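Local coordinates for endo-1,4-beta-xylanase D (Paenibacillus polymyxa, PDB 1W0N), which carries a calcium-dependent carbohydrate-binding module of family 36, which probably holds xylan for the attached xylan-hydrolysing catalytic machinery, at residues Val46-Phe52 with Gly105-Leu111; Val15-Asn19 with Phe34-Ala38; Ser65-Ala71 with Thr119-Tyr123. All coordinates share one frame; numbering follows the deposited sequence. Where two conformers were deposited one is given.

How the contacts relate
From the N terminus, contact 2 forms first: residues 34-38 return to 15-19 and close a short loop around a calcium ion, completed before contact 1 opens. The chain then runs through 46-52 and on to 65-71, so contact 3 opens while contact 1 is still waiting for its partner. Residues 105-111 close contact 1, and 119-123 close contact 3 soon afterwards; these two loops therefore cross, whereas contact 2 stands in series with both. Contact 1 lies within one sheet of the beta-sandwich, contact 2 belongs to the other, and contact 3 joins strands of both. Val46 packs on Val37 between contacts 1 and 2, and Phe34 on Tyr123 between contacts 2 and 3.

Contact 1 (Val46-Phe52 with Gly105-Leu111); sequences VSYSQYF and GDQEIKL
Ile109 is the bump of this antiparallel strand pair, and Tyr48, Gln50 and Phe52 line the hollow that receives it. Its CB lies 3.6 Å from Tyr48 CE1, its CG1 3.5 Å from Gln50 CB, and its CD1 3.8 Å from Phe52 CE2. Tyr48 CG sits between the backbone N and the carbonyl carbon (chi1 78°), which lays the ring alongside Ile109. The Phe52 ring comes from the opposite direction and takes Gln50 CG over one face, while Gln107 CG meets its edge. Val46 CG2 rests on Leu111 CB. With an alanine in place of Tyr48, one flank of Ile109 would probably lose its cover and Gln50 OE1 its hydroxyl donor, leaving the amide held through NE2 alone. Phe129 and Ile127 of strand 122-130 cover Ile109 from the facing sheet. On the opposite face of the sheet, a water bridges Ser47 OG and Glu108 OE2. Eight backbone hydrogen bonds run from the Val46-Leu111 pair to the Phe52-Gly105 pair. Tyr48 OH meets a lone pair of Gln50 OE1 (2.8 Å) and Gln50 NE2 donates to Tyr51 O (3.0 Å), which implies that both ends of the amide are held by polar partners beside the apolar Ile109.

Contact 2 (Val15-Asn19 with Phe34-Ala38); sequences VEAEN and FDGVA. With CA (calcium ion), chain B.
Glu18 and Asp35 meet through a calcium ion, and not one hydrogen bond runs directly between residues 15-19 and 34-38. The site lies on one sheet of a beta-sandwich, where strand 13-16 passes into a 3-10 turn and strand 36-39 begins. Glu18 grips the metal with both carboxylate oxygens, OE1 and OE2 each standing 2.5 Å from the calcium. To do so its chain doubles back: CG lies between the backbone N and the carbonyl carbon (chi1 60°), and a bend at chi2 (-89°) returns the carboxylate to the ion. Glu16 contributes OE1 alone, at 2.3 Å from the calcium. Asp35 uses its carbonyl O, also 2.3 Å from the metal, while its CB lies against Glu18 OE2. A water and two oxygens of Asp125, O and OD1, bring the ligands to seven. Glu18 OE1 and Asp35 O approach to 3.1 Å although both are acceptors, a closeness explained by the shared cation, which probably also offsets the gathered acidic charge. Such a site is consistent with a structural calcium, as in related beta-sandwich carbohydrate-binding modules. Gly36 threads past Glu18 OE1 at a position where a CB would collide with Phe34. Away from the metal the contact turns apolar: Val37 CG2 lies 4.0 Å from Ala17 CB and presses to 3.4 Å from Ala17 O.

Contact 3 (Ser65-Ala71 with Thr119-Tyr123); sequences SSNAGTA and TWDAY. With MG (magnesium ion), chain C.
Asn67 lies over one face of Trp120, its amide plane 11° from that of the indole. Its CB makes a CH-pi contact with the five-membered ring, 3.6 Å from the centroid, and the amide continues over the six-membered ring. CG anti to the carbonyl carbon (chi1 -75°) carries the amide over the indole, and chi2 of -115° turns ND2 to Ser66 OG, 2.8 Å away and near the amide plane, a bond that fixes the rotation of the stacked group. Ser66 OG, set between its backbone N and carbonyl carbon, also accepts from Asp121 N at 3.0 Å, while Ser66 N gives back to Asp121 O. Ser65 OG accepts from Asn67 N in an ST turn at the start of the loop that carries Asn67. Trp120 N donates to Thr70 O. Tyr123 leans its ring against Ser66 CA, and a water joins its OH to Ser66 O. Asp121 OD1 binds magnesium at 2.0 Å and OD2 accepts from a metal-bound water at 2.7 Å. Four waters and Tyr40 O complete the six ligands; this largely water-coordinated ion, held by the residue next to Trp120, is consistent with the metal-dependent sugar-binding place of the family. The 66-69 loop leads from strand 56-65, which pairs with 122-130, into strand 70-77 of the other sheet, where Ala71 CB packs on Ala122 CB and brings the two sheets together.

Contact 1 (Val46-Phe52 with Gly105-Leu111)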
ATOM      1  N   VAL A  46      -3.897   3.900   4.450  1.00  5.90           N
ATOM      2  CA  VAL A  46      -2.824   4.862   4.652  1.00  5.89           C
ATOM      3  C   VAL A  46      -2.738   5.739   3.418  1.00  5.79           C
ATOM      4  O   VAL A  46      -2.990   5.271   2.295  1.00  6.76           O
ATOM      5  CB  VAL A  46      -1.435   4.220   4.926  1.00  6.16           C
ATOM      6  CG1 VAL A  46      -1.439   3.547   6.287  1.00  6.97           C
ATOM      7  CG2 VAL A  46      -1.028   3.237   3.842  1.00  6.58           C
ATOM      8  N   SER A  47      -2.386   7.010   3.600  1.00  6.03           N
ATOM      9  CA  SER A  47      -2.287   7.909   2.465  1.00  6.57           C
ATOM     10  C   SER A  47      -1.304   9.027   2.712  1.00  6.39           C
ATOM     11  O   SER A  47      -1.015   9.395   3.850  1.00  7.12           O
ATOM     12  CB  SER A  47      -3.635   8.496   2.102  1.00  7.89           C
ATOM     13  OG  SER A  47      -4.106   9.349   3.112  1.00 10.00           O
ATOM     14  N   TYR A  48      -0.805   9.604   1.619  1.00  6.60           N
ATOM     15  CA  TYR A  48       0.001  10.809   1.687  1.00  6.96           C
ATOM     16  C   TYR A  48      -0.022  11.444   0.299  1.00  6.88           C
ATOM     17  O   TYR A  48      -0.461  10.843  -0.674  1.00  8.10           O
ATOM     18  CB  TYR A  48       1.442  10.515   2.160  1.00  7.42           C
ATOM     19  CG  TYR A  48       2.325   9.948   1.106  1.00  7.29           C
ATOM     20  CD1 TYR A  48       2.238   8.618   0.705  1.00  7.66           C
ATOM     21  CD2 TYR A  48       3.222  10.780   0.437  1.00  7.99           C
ATOM     22  CE1 TYR A  48       3.033   8.141  -0.332  1.00  7.73           C
ATOM     23  CE2 TYR A  48       4.015  10.312  -0.588  1.00  8.11           C
ATOM     24  CZ  TYR A  48       3.916   8.989  -0.986  1.00  7.68           C
ATOM     25  OH  TYR A  48       4.680   8.487  -1.996  1.00  8.67           O
ATOM     26  N   SER A  49       0.456  12.694   0.209  1.00  7.39           N
ATOM     27  CA  SER A  49       0.505  13.399  -1.054  1.00  8.07           C
ATOM     28  C   SER A  49       1.899  13.341  -1.645  1.00  7.35           C
ATOM     29  O   SER A  49       2.875  13.682  -0.981  1.00  8.27           O
ATOM     30  CB  SER A  49       0.109  14.865  -0.852  1.00  9.42           C
ATOM     31  OG  SER A  49      -1.219  14.957  -0.468  1.00 21.52           O
ATOM     32  N   GLN A  50       1.979  12.912  -2.915  1.00  7.12           N
ATOM     33  CA  GLN A  50       3.225  12.779  -3.643  1.00  7.20           C
ATOM     34  C   GLN A  50       3.220  13.695  -4.855  1.00  7.11           C
ATOM     35  O   GLN A  50       2.296  13.646  -5.663  1.00  7.97           O
ATOM     36  CB  GLN A  50       3.392  11.330  -4.099  1.00  7.59           C
ATOM     37  CG  GLN A  50       4.633  11.030  -4.940  1.00  8.29           C
ATOM     38  CD  GLN A  50       5.924  11.217  -4.148  1.00  8.66           C
ATOM     39  OE1 GLN A  50       6.119  10.560  -3.106  1.00  9.64           O
ATOM     40  NE2 GLN A  50       6.809  12.053  -4.645  1.00  9.84           N
ATOM     41  N   TYR A  51       4.307  14.462  -5.042  1.00  7.33           N
ATOM     42  CA  TYR A  51       4.487  15.234  -6.260  1.00  7.29           C
ATOM     43  C   TYR A  51       5.185  14.379  -7.299  1.00  6.72           C
ATOM     44  O   TYR A  51       6.211  13.751  -7.016  1.00  7.97           O
ATOM     45  CB  TYR A  51       5.324  16.493  -5.979  1.00  8.04           C
ATOM     46  CG  TYR A  51       5.633  17.223  -7.285  0.50 10.63           C
ATOM     47  CD1 TYR A  51       4.729  18.015  -7.961  0.50  7.09           C
ATOM     48  CD2 TYR A  51       6.890  17.002  -7.909  0.50  8.73           C
ATOM     49  CE1 TYR A  51       5.018  18.577  -9.182  0.50  7.75           C
ATOM     50  CE2 TYR A  51       7.170  17.556  -9.178  0.50  8.79           C
ATOM     51  CZ  TYR A  51       6.243  18.335  -9.811  0.50  7.64           C
ATOM     52  OH  TYR A  51       6.486  18.875 -11.032  0.50  8.24           O
ATOM     53  N   PHE A  52       4.656  14.372  -8.529  1.00  6.71           N
ATOM     54  CA  PHE A  52       5.249  13.664  -9.644  1.00  6.81           C
ATOM     55  C   PHE A  52       5.596  14.607 -10.790  1.00  6.63           C
ATOM     56  O   PHE A  52       4.748  15.382 -11.250  1.00  7.85           O
ATOM     57  CB  PHE A  52       4.261  12.645 -10.217  1.00  7.40           C
ATOM     58  CG  PHE A  52       3.966  11.490  -9.305  1.00  7.36           C
ATOM     59  CD1 PHE A  52       4.942  10.572  -8.965  1.00  7.81           C
ATOM     60  CD2 PHE A  52       2.659  11.273  -8.881  1.00  8.36           C
ATOM     61  CE1 PHE A  52       4.654   9.456  -8.225  1.00  8.54           C
ATOM     62  CE2 PHE A  52       2.368  10.150  -8.117  1.00  9.21           C
ATOM     63  CZ  PHE A  52       3.346   9.247  -7.786  1.00  9.03           C
ATOM     64  N   GLY A 105       2.025  16.147 -11.176  1.00  7.84           N
ATOM     65  CA  GLY A 105       1.733  17.112 -10.145  1.00  8.34           C
ATOM     66  C   GLY A 105       1.451  16.433  -8.808  1.00  7.77           C
ATOM     67  O   GLY A 105       1.922  15.307  -8.574  1.00  7.86           O
ATOM     68  N   ASP A 106       0.726  17.114  -7.940  1.00  8.45           N
ATOM     69  CA  ASP A 106       0.419  16.598  -6.623  1.00  8.53           C
ATOM     70  C   ASP A 106      -0.696  15.573  -6.711  1.00  8.29           C
ATOM     71  O   ASP A 106      -1.788  15.885  -7.195  1.00 10.33           O
ATOM     72  CB  ASP A 106       0.006  17.724  -5.682  1.00  9.10           C
ATOM     73  CG  ASP A 106       1.086  18.711  -5.491  1.00 10.16           C
ATOM     74  OD1 ASP A 106       2.206  18.282  -5.080  1.00 11.77           O
ATOM     75  OD2 ASP A 106       0.907  19.941  -5.763  1.00 13.21           O
ATOM     76  N   GLN A 107      -0.418  14.360  -6.221  1.00  7.47           N
ATOM     77  CA  GLN A 107      -1.402  13.286  -6.278  1.00  7.63           C
ATOM     78  C   GLN A 107      -1.446  12.561  -4.940  1.00  7.27           C
ATOM     79  O   GLN A 107      -0.422  12.222  -4.359  1.00  8.09           O
ATOM     80  CB  GLN A 107      -1.038  12.288  -7.371  1.00  8.46           C
ATOM     81  CG  GLN A 107      -1.025  12.906  -8.775  1.00  9.80           C
ATOM     82  CD  GLN A 107      -2.378  13.474  -9.208  1.00 11.11           C
ATOM     83  OE1 GLN A 107      -3.415  12.997  -8.781  1.00 14.09           O
ATOM     84  NE2 GLN A 107      -2.353  14.474 -10.039  1.00 11.88           N
ATOM     85  N   GLU A 108      -2.669  12.281  -4.485  1.00  7.56           N
ATOM     86  CA  GLU A 108      -2.828  11.442  -3.318  1.00  7.90           C
ATOM     87  C   GLU A 108      -2.429  10.021  -3.655  1.00  7.29           C
ATOM     88  O   GLU A 108      -2.851   9.466  -4.672  1.00  8.63           O
ATOM     89  CB  GLU A 108      -4.274  11.430  -2.851  1.00  9.75           C
ATOM     90  CG  GLU A 108      -4.486  10.537  -1.621  1.00 13.00           C
ATOM     91  CD  GLU A 108      -5.927  10.286  -1.361  1.00 16.03           C
ATOM     92  OE1 GLU A 108      -6.654   9.555  -2.155  1.00 21.44           O
ATOM     93  OE2 GLU A 108      -6.449  10.754  -0.359  1.00 20.68           O
ATOM     94  N   ILE A 109      -1.617   9.428  -2.767  1.00  6.62           N
ATOM     95  CA  ILE A 109      -1.270   8.017  -2.814  1.00  6.42           C
ATOM     96  C   ILE A 109      -1.990   7.348  -1.660  1.00  6.55           C
ATOM     97  O   ILE A 109      -1.871   7.808  -0.511  1.00  7.78           O
ATOM     98  CB  ILE A 109       0.252   7.825  -2.650  1.00  7.17           C
ATOM     99  CG1 ILE A 109       1.052   8.710  -3.603  1.00  7.61           C
ATOM    100  CG2 ILE A 109       0.627   6.349  -2.795  1.00  8.75           C
ATOM    101  CD1 ILE A 109       0.705   8.581  -5.061  1.00  8.55           C
ATOM    102  N   LYS A 110      -2.752   6.302  -1.928  1.00  6.17           N
ATOM    103  CA  LYS A 110      -3.496   5.610  -0.883  1.00  6.54           C
ATOM    104  C   LYS A 110      -3.324   4.108  -1.057  1.00  6.05           C
ATOM    105  O   LYS A 110      -3.367   3.591  -2.185  1.00  7.17           O
ATOM    106  CB  LYS A 110      -4.956   6.013  -0.930  1.00  7.55           C
ATOM    107  CG  LYS A 110      -5.851   5.345   0.094  1.00  9.44           C
ATOM    108  CD  LYS A 110      -7.231   5.891   0.124  1.00 13.15           C
ATOM    109  CE  LYS A 110      -8.043   5.539  -1.025  1.00 19.67           C
ATOM    110  NZ  LYS A 110      -9.416   5.986  -0.744  1.00 25.47           N
ATOM    111  N   LEU A 111      -3.129   3.414   0.063  1.00  5.96           N
ATOM    112  CA  LEU A 111      -3.172   1.957   0.105  1.00  5.95           C
ATOM    113  C   LEU A 111      -4.349   1.559   0.990  1.00  5.95           C
ATOM    114  O   LEU A 111      -4.538   2.096   2.100  1.00  6.95           O
ATOM    115  CB  LEU A 111      -1.863   1.399   0.673  1.00  6.40           C
ATOM    116  CG  LEU A 111      -0.622   1.641  -0.191  1.00  7.36           C
ATOM    117  CD1 LEU A 111       0.659   1.413   0.617  1.00  9.75           C
ATOM    118  CD2 LEU A 111      -0.599   0.754  -1.427  1.00  8.17           C
TER
HETATM  119  O   HOH W   1      -6.599   9.951   2.281  1.00 23.48           O

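Contact 2 (Val15-Asn19 with Phe34-Ala38)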
ATOM      1  N   VAL A  15       8.710   5.874   0.888  1.00  6.26           N
ATOM      2  CA  VAL A  15       7.930   6.463   1.971  1.00  6.29           C
ATOM      3  C   VAL A  15       7.477   5.331   2.887  1.00  5.88           C
ATOM      4  O   VAL A  15       6.893   4.334   2.446  1.00  6.24           O
ATOM      5  CB  VAL A  15       6.722   7.254   1.442  1.00  7.08           C
ATOM      6  CG1 VAL A  15       5.919   7.841   2.589  1.00  8.10           C
ATOM      7  CG2 VAL A  15       7.190   8.365   0.511  1.00  8.45           C
ATOM      8  N   GLU A  16       7.781   5.478   4.177  1.00  5.96           N
ATOM      9  CA  GLU A  16       7.402   4.482   5.169  1.00  6.27           C
ATOM     10  C   GLU A  16       5.921   4.599   5.485  1.00  5.93           C
ATOM     11  O   GLU A  16       5.399   5.702   5.693  1.00  6.63           O
ATOM     12  CB  GLU A  16       8.214   4.695   6.444  1.00  7.08           C
ATOM     13  CG  GLU A  16       9.709   4.518   6.283  1.00  8.00           C
ATOM     14  CD  GLU A  16      10.164   3.096   6.020  1.00  8.42           C
ATOM     15  OE1 GLU A  16       9.357   2.167   6.205  1.00  7.84           O
ATOM     16  OE2 GLU A  16      11.331   2.910   5.648  1.00 11.57           O
ATOM     17  N   ALA A  17       5.210   3.463   5.539  1.00  5.69           N
ATOM     18  CA  ALA A  17       3.786   3.493   5.830  1.00  5.79           C
ATOM     19  C   ALA A  17       3.491   4.168   7.165  1.00  5.70           C
ATOM     20  O   ALA A  17       2.502   4.893   7.306  1.00  6.21           O
ATOM     21  CB  ALA A  17       3.218   2.082   5.809  1.00  6.14           C
ATOM     22  N   GLU A  18       4.355   3.912   8.154  1.00  6.22           N
ATOM     23  CA  GLU A  18       4.182   4.439   9.486  1.00  6.65           C
ATOM     24  C   GLU A  18       4.333   5.968   9.541  1.00  7.13           C
ATOM     25  O   GLU A  18       4.005   6.553  10.577  1.00  8.35           O
ATOM     26  CB  GLU A  18       5.124   3.739  10.468  1.00  7.34           C
ATOM     27  CG  GLU A  18       6.617   3.846  10.183  1.00  7.78           C
ATOM     28  CD  GLU A  18       7.204   2.753   9.280  1.00  7.26           C
ATOM     29  OE1 GLU A  18       6.488   2.245   8.373  1.00  6.41           O
ATOM     30  OE2 GLU A  18       8.396   2.416   9.430  1.00  8.41           O
ATOM     31  N   ASN A  19       4.793   6.599   8.460  1.00  7.28           N
ATOM     32  CA  ASN A  19       4.869   8.050   8.370  1.00  7.86           C
ATOM     33  C   ASN A  19       3.726   8.678   7.574  1.00  7.79           C
ATOM     34  O   ASN A  19       3.685   9.898   7.399  1.00  9.96           O
ATOM     35  CB  ASN A  19       6.215   8.469   7.782  1.00  8.83           C
ATOM     36  CG  ASN A  19       7.365   8.125   8.690  1.00  9.73           C
ATOM     37  OD1 ASN A  19       7.198   8.042   9.918  1.00 12.70           O
ATOM     38  ND2 ASN A  19       8.537   7.946   8.117  1.00 10.82           N
ATOM     39  N   PHE A  34       7.127  -5.881  10.921  1.00  5.36           N
ATOM     40  CA  PHE A  34       8.057  -4.796  10.637  1.00  5.45           C
ATOM     41  C   PHE A  34       7.384  -3.544  11.195  1.00  5.37           C
ATOM     42  O   PHE A  34       6.212  -3.557  11.561  1.00  5.63           O
ATOM     43  CB  PHE A  34       8.377  -4.661   9.129  1.00  5.48           C
ATOM     44  CG  PHE A  34       7.188  -4.907   8.234  1.00  5.11           C
ATOM     45  CD1 PHE A  34       6.053  -4.098   8.323  1.00  5.23           C
ATOM     46  CD2 PHE A  34       7.183  -5.955   7.337  1.00  5.73           C
ATOM     47  CE1 PHE A  34       4.940  -4.346   7.529  1.00  5.27           C
ATOM     48  CE2 PHE A  34       6.074  -6.194   6.520  1.00  5.90           C
ATOM     49  CZ  PHE A  34       4.952  -5.402   6.636  1.00  5.59           C
ATOM     50  N   ASP A  35       8.148  -2.441  11.240  1.00  5.84           N
ATOM     51  CA  ASP A  35       7.548  -1.148  11.529  1.00  5.93           C
ATOM     52  C   ASP A  35       6.736  -0.719  10.306  1.00  5.20           C
ATOM     53  O   ASP A  35       7.256  -0.665   9.187  1.00  5.85           O
ATOM     54  CB  ASP A  35       8.611  -0.132  11.891  1.00  7.11           C
ATOM     55  CG  ASP A  35       9.337  -0.546  13.162  1.00 10.14           C
ATOM     56  OD1 ASP A  35       8.651  -0.707  14.192  1.00 12.27           O
ATOM     57  OD2 ASP A  35      10.536  -0.828  13.159  1.00 13.84           O
ATOM     58  N   GLY A  36       5.457  -0.472  10.509  1.00  4.98           N
ATOM     59  CA  GLY A  36       4.568  -0.213   9.390  1.00  4.88           C
ATOM     60  C   GLY A  36       3.183   0.066   9.890  1.00  4.46           C
ATOM     61  O   GLY A  36       3.001   0.576  11.008  1.00  4.91           O
ATOM     62  N   VAL A  37       2.182  -0.261   9.066  1.00  4.34           N
ATOM     63  CA  VAL A  37       0.789  -0.070   9.402  1.00  4.24           C
ATOM     64  C   VAL A  37       0.029  -1.331   9.008  1.00  4.11           C
ATOM     65  O   VAL A  37       0.313  -1.930   7.957  1.00  5.00           O
ATOM     66  CB  VAL A  37       0.192   1.180   8.708  1.00  4.73           C
ATOM     67  CG1 VAL A  37      -1.287   1.354   9.028  1.00  5.35           C
ATOM     68  CG2 VAL A  37       0.968   2.421   9.117  1.00  5.54           C
ATOM     69  N   ALA A  38      -0.965  -1.703   9.824  1.00  4.05           N
ATOM     70  CA  ALA A  38      -1.875  -2.791   9.495  1.00  4.10           C
ATOM     71  C   ALA A  38      -3.209  -2.235   9.013  1.00  4.18           C
ATOM     72  O   ALA A  38      -3.742  -1.251   9.558  1.00  4.99           O
ATOM     73  CB  ALA A  38      -2.121  -3.666  10.711  1.00  4.89           C
TER
HETATM   74 CA    CA B1132       8.245   0.708   7.581  1.00  6.09          CA
HETATM   75  O   HOH W   2      10.417   0.143   8.479  1.00  9.66           O

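Contact 3 (Ser65-Ala71 with Thr119-Tyr123)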
ATOM      1  N   SER A  65       0.931 -10.786   4.877  1.00  4.36           N
ATOM      2  CA  SER A  65      -0.399 -11.135   5.328  1.00  4.23           C
ATOM      3  C   SER A  65      -0.390 -11.469   6.821  1.00  4.39           C
ATOM      4  O   SER A  65       0.613 -11.954   7.358  1.00  5.12           O
ATOM      5  CB  SER A  65      -0.861 -12.365   4.546  1.00  4.69           C
ATOM      6  OG  SER A  65      -2.162 -12.748   4.966  1.00  5.01           O
ATOM      7  N   SER A  66      -1.543 -11.271   7.453  1.00  4.58           N
ATOM      8  CA  SER A  66      -1.752 -11.730   8.813  1.00  5.00           C
ATOM      9  C   SER A  66      -1.803 -13.248   8.937  1.00  5.68           C
ATOM     10  O   SER A  66      -1.686 -13.773  10.042  1.00  7.61           O
ATOM     11  CB  SER A  66      -3.040 -11.126   9.372  1.00  5.58           C
ATOM     12  OG  SER A  66      -4.169 -11.492   8.591  1.00  5.67           O
ATOM     13  N   ASN A  67      -1.992 -13.942   7.807  1.00  5.66           N
ATOM     14  CA  ASN A  67      -2.212 -15.378   7.834  1.00  6.78           C
ATOM     15  C   ASN A  67      -1.414 -16.039   6.716  1.00  6.45           C
ATOM     16  O   ASN A  67      -0.760 -15.385   5.904  1.00  6.36           O
ATOM     17  CB  ASN A  67      -3.716 -15.657   7.708  1.00  8.78           C
ATOM     18  CG  ASN A  67      -4.471 -15.370   8.989  1.00 11.19           C
ATOM     19  OD1 ASN A  67      -5.021 -16.329   9.609  1.00 16.75           O
ATOM     20  ND2 ASN A  67      -4.590 -14.154   9.391  1.00 10.50           N
ATOM     21  N   ALA A  68      -1.476 -17.389   6.687  1.00  7.13           N
ATOM     22  CA  ALA A  68      -0.826 -18.123   5.623  1.00  7.52           C
ATOM     23  C   ALA A  68      -1.378 -17.754   4.250  1.00  7.10           C
ATOM     24  O   ALA A  68      -0.649 -17.862   3.254  1.00  8.15           O
ATOM     25  CB  ALA A  68      -0.987 -19.614   5.879  1.00  8.56           C
ATOM     26  N   GLY A  69      -2.648 -17.376   4.186  1.00  6.77           N
ATOM     27  CA  GLY A  69      -3.280 -17.042   2.939  1.00  6.66           C
ATOM     28  C   GLY A  69      -3.100 -15.590   2.514  1.00  6.08           C
ATOM     29  O   GLY A  69      -2.187 -14.884   2.963  1.00  6.19           O
ATOM     30  N   THR A  70      -3.977 -15.155   1.619  1.00  6.47           N
ATOM     31  CA  THR A  70      -3.773 -13.936   0.855  1.00  6.32           C
ATOM     32  C   THR A  70      -4.416 -12.718   1.494  1.00  6.10           C
ATOM     33  O   THR A  70      -5.563 -12.755   1.931  1.00  7.05           O
ATOM     34  CB  THR A  70      -4.402 -14.142  -0.532  1.00  7.26           C
ATOM     35  OG1 THR A  70      -3.803 -15.279  -1.156  1.00  8.29           O
ATOM     36  CG2 THR A  70      -4.203 -12.934  -1.435  1.00  8.19           C
ATOM     37  N   ALA A  71      -3.639 -11.625   1.490  1.00  6.02           N
ATOM     38  CA  ALA A  71      -4.136 -10.280   1.746  1.00  6.34           C
ATOM     39  C   ALA A  71      -3.857  -9.464   0.476  1.00  6.53           C
ATOM     40  O   ALA A  71      -2.801  -9.594  -0.120  1.00  8.95           O
ATOM     41  CB  ALA A  71      -3.412  -9.665   2.935  1.00  7.32           C
ATOM     42  N   THR A 119     -10.242 -11.073   1.956  1.00 17.12           N
ATOM     43  CA  THR A 119      -8.969 -11.423   2.257  1.00 15.52           C
ATOM     44  C   THR A 119      -8.560 -11.251   3.696  1.00 11.41           C
ATOM     45  O   THR A 119      -9.335 -10.716   4.487  1.00 12.58           O
ATOM     46  CB  THR A 119      -8.013 -10.627   1.446  1.00 13.39           C
ATOM     47  OG1 THR A 119      -7.817  -9.326   1.988  1.00 15.18           O
ATOM     48  CG2 THR A 119      -8.397 -10.459   0.003  1.00 16.14           C
ATOM     49  N   TRP A 120      -7.386 -11.729   4.041  1.00  8.84           N
ATOM     50  CA  TRP A 120      -6.805 -11.539   5.344  1.00  7.01           C
ATOM     51  C   TRP A 120      -6.364 -10.080   5.476  1.00  5.98           C
ATOM     52  O   TRP A 120      -6.646  -9.229   4.648  1.00  8.77           O
ATOM     53  CB  TRP A 120      -5.675 -12.546   5.530  1.00  7.15           C
ATOM     54  CG  TRP A 120      -6.176 -13.952   5.587  1.00  7.89           C
ATOM     55  CD1 TRP A 120      -6.002 -14.916   4.660  1.00  9.76           C
ATOM     56  CD2 TRP A 120      -6.965 -14.521   6.636  1.00  8.99           C
ATOM     57  NE1 TRP A 120      -6.616 -16.064   5.060  1.00 10.84           N
ATOM     58  CE2 TRP A 120      -7.229 -15.845   6.268  1.00 10.23           C
ATOM     59  CE3 TRP A 120      -7.474 -14.037   7.849  1.00 10.55           C
ATOM     60  CZ2 TRP A 120      -7.983 -16.720   7.087  1.00 12.31           C
ATOM     61  CZ3 TRP A 120      -8.217 -14.887   8.634  1.00 12.57           C
ATOM     62  CH2 TRP A 120      -8.462 -16.215   8.249  1.00 13.28           C
ATOM     63  N   ASP A 121      -5.700  -9.791   6.577  1.00  5.10           N
ATOM     64  CA  ASP A 121      -5.275  -8.436   6.863  1.00  4.43           C
ATOM     65  C   ASP A 121      -3.888  -8.210   6.307  1.00  4.37           C
ATOM     66  O   ASP A 121      -3.092  -9.143   6.184  1.00  5.27           O
ATOM     67  CB  ASP A 121      -5.354  -8.206   8.359  1.00  4.65           C
ATOM     68  CG  ASP A 121      -6.766  -8.415   8.861  1.00  5.01           C
ATOM     69  OD1 ASP A 121      -7.688  -8.046   8.089  1.00  5.50           O
ATOM     70  OD2 ASP A 121      -6.967  -8.927   9.989  1.00  5.78           O
ATOM     71  N   ALA A 122      -3.628  -6.958   5.918  1.00  4.37           N
ATOM     72  CA  ALA A 122      -2.357  -6.611   5.303  1.00  4.47           C
ATOM     73  C   ALA A 122      -1.501  -5.790   6.245  1.00  4.24           C
ATOM     74  O   ALA A 122      -1.965  -4.819   6.853  1.00  5.80           O
ATOM     75  CB  ALA A 122      -2.559  -5.827   4.025  1.00  5.48           C
ATOM     76  N   TYR A 123      -0.241  -6.160   6.315  1.00  4.27           N
ATOM     77  CA  TYR A 123       0.780  -5.373   6.968  1.00  4.27           C
ATOM     78  C   TYR A 123       1.576  -4.685   5.870  1.00  4.22           C
ATOM     79  O   TYR A 123       2.030  -5.353   4.925  1.00  4.75           O
ATOM     80  CB  TYR A 123       1.670  -6.292   7.787  1.00  4.68           C
ATOM     81  CG  TYR A 123       0.941  -7.157   8.795  1.00  4.81           C
ATOM     82  CD1 TYR A 123      -0.039  -6.640   9.627  1.00  5.97           C
ATOM     83  CD2 TYR A 123       1.284  -8.492   8.952  1.00  4.84           C
ATOM     84  CE1 TYR A 123      -0.675  -7.432  10.581  1.00  6.31           C
ATOM     85  CE2 TYR A 123       0.680  -9.286   9.914  1.00  5.18           C
ATOM     86  CZ  TYR A 123      -0.299  -8.749  10.729  1.00  5.40           C
ATOM     87  OH  TYR A 123      -0.901  -9.520  11.692  1.00  6.59           O
TER
HETATM   88 MG    MG C1133      -9.710  -8.131   8.039  1.00  6.20          MG
HETATM   89  O   HOH W   3      -0.076 -11.912  11.996  1.00 10.55           O
HETATM   90  O   HOH W   4      -9.633  -8.237   5.984  1.00  8.32           O
HETATM   91  O   HOH W   5      -9.581  -8.240  10.113  1.00  6.66           O
HETATM   92  O   HOH W   6     -11.762  -8.187   8.108  1.00  9.32           O
HETATM   93  O   HOH W   7      -9.706 -10.238   7.969  1.00  8.53           O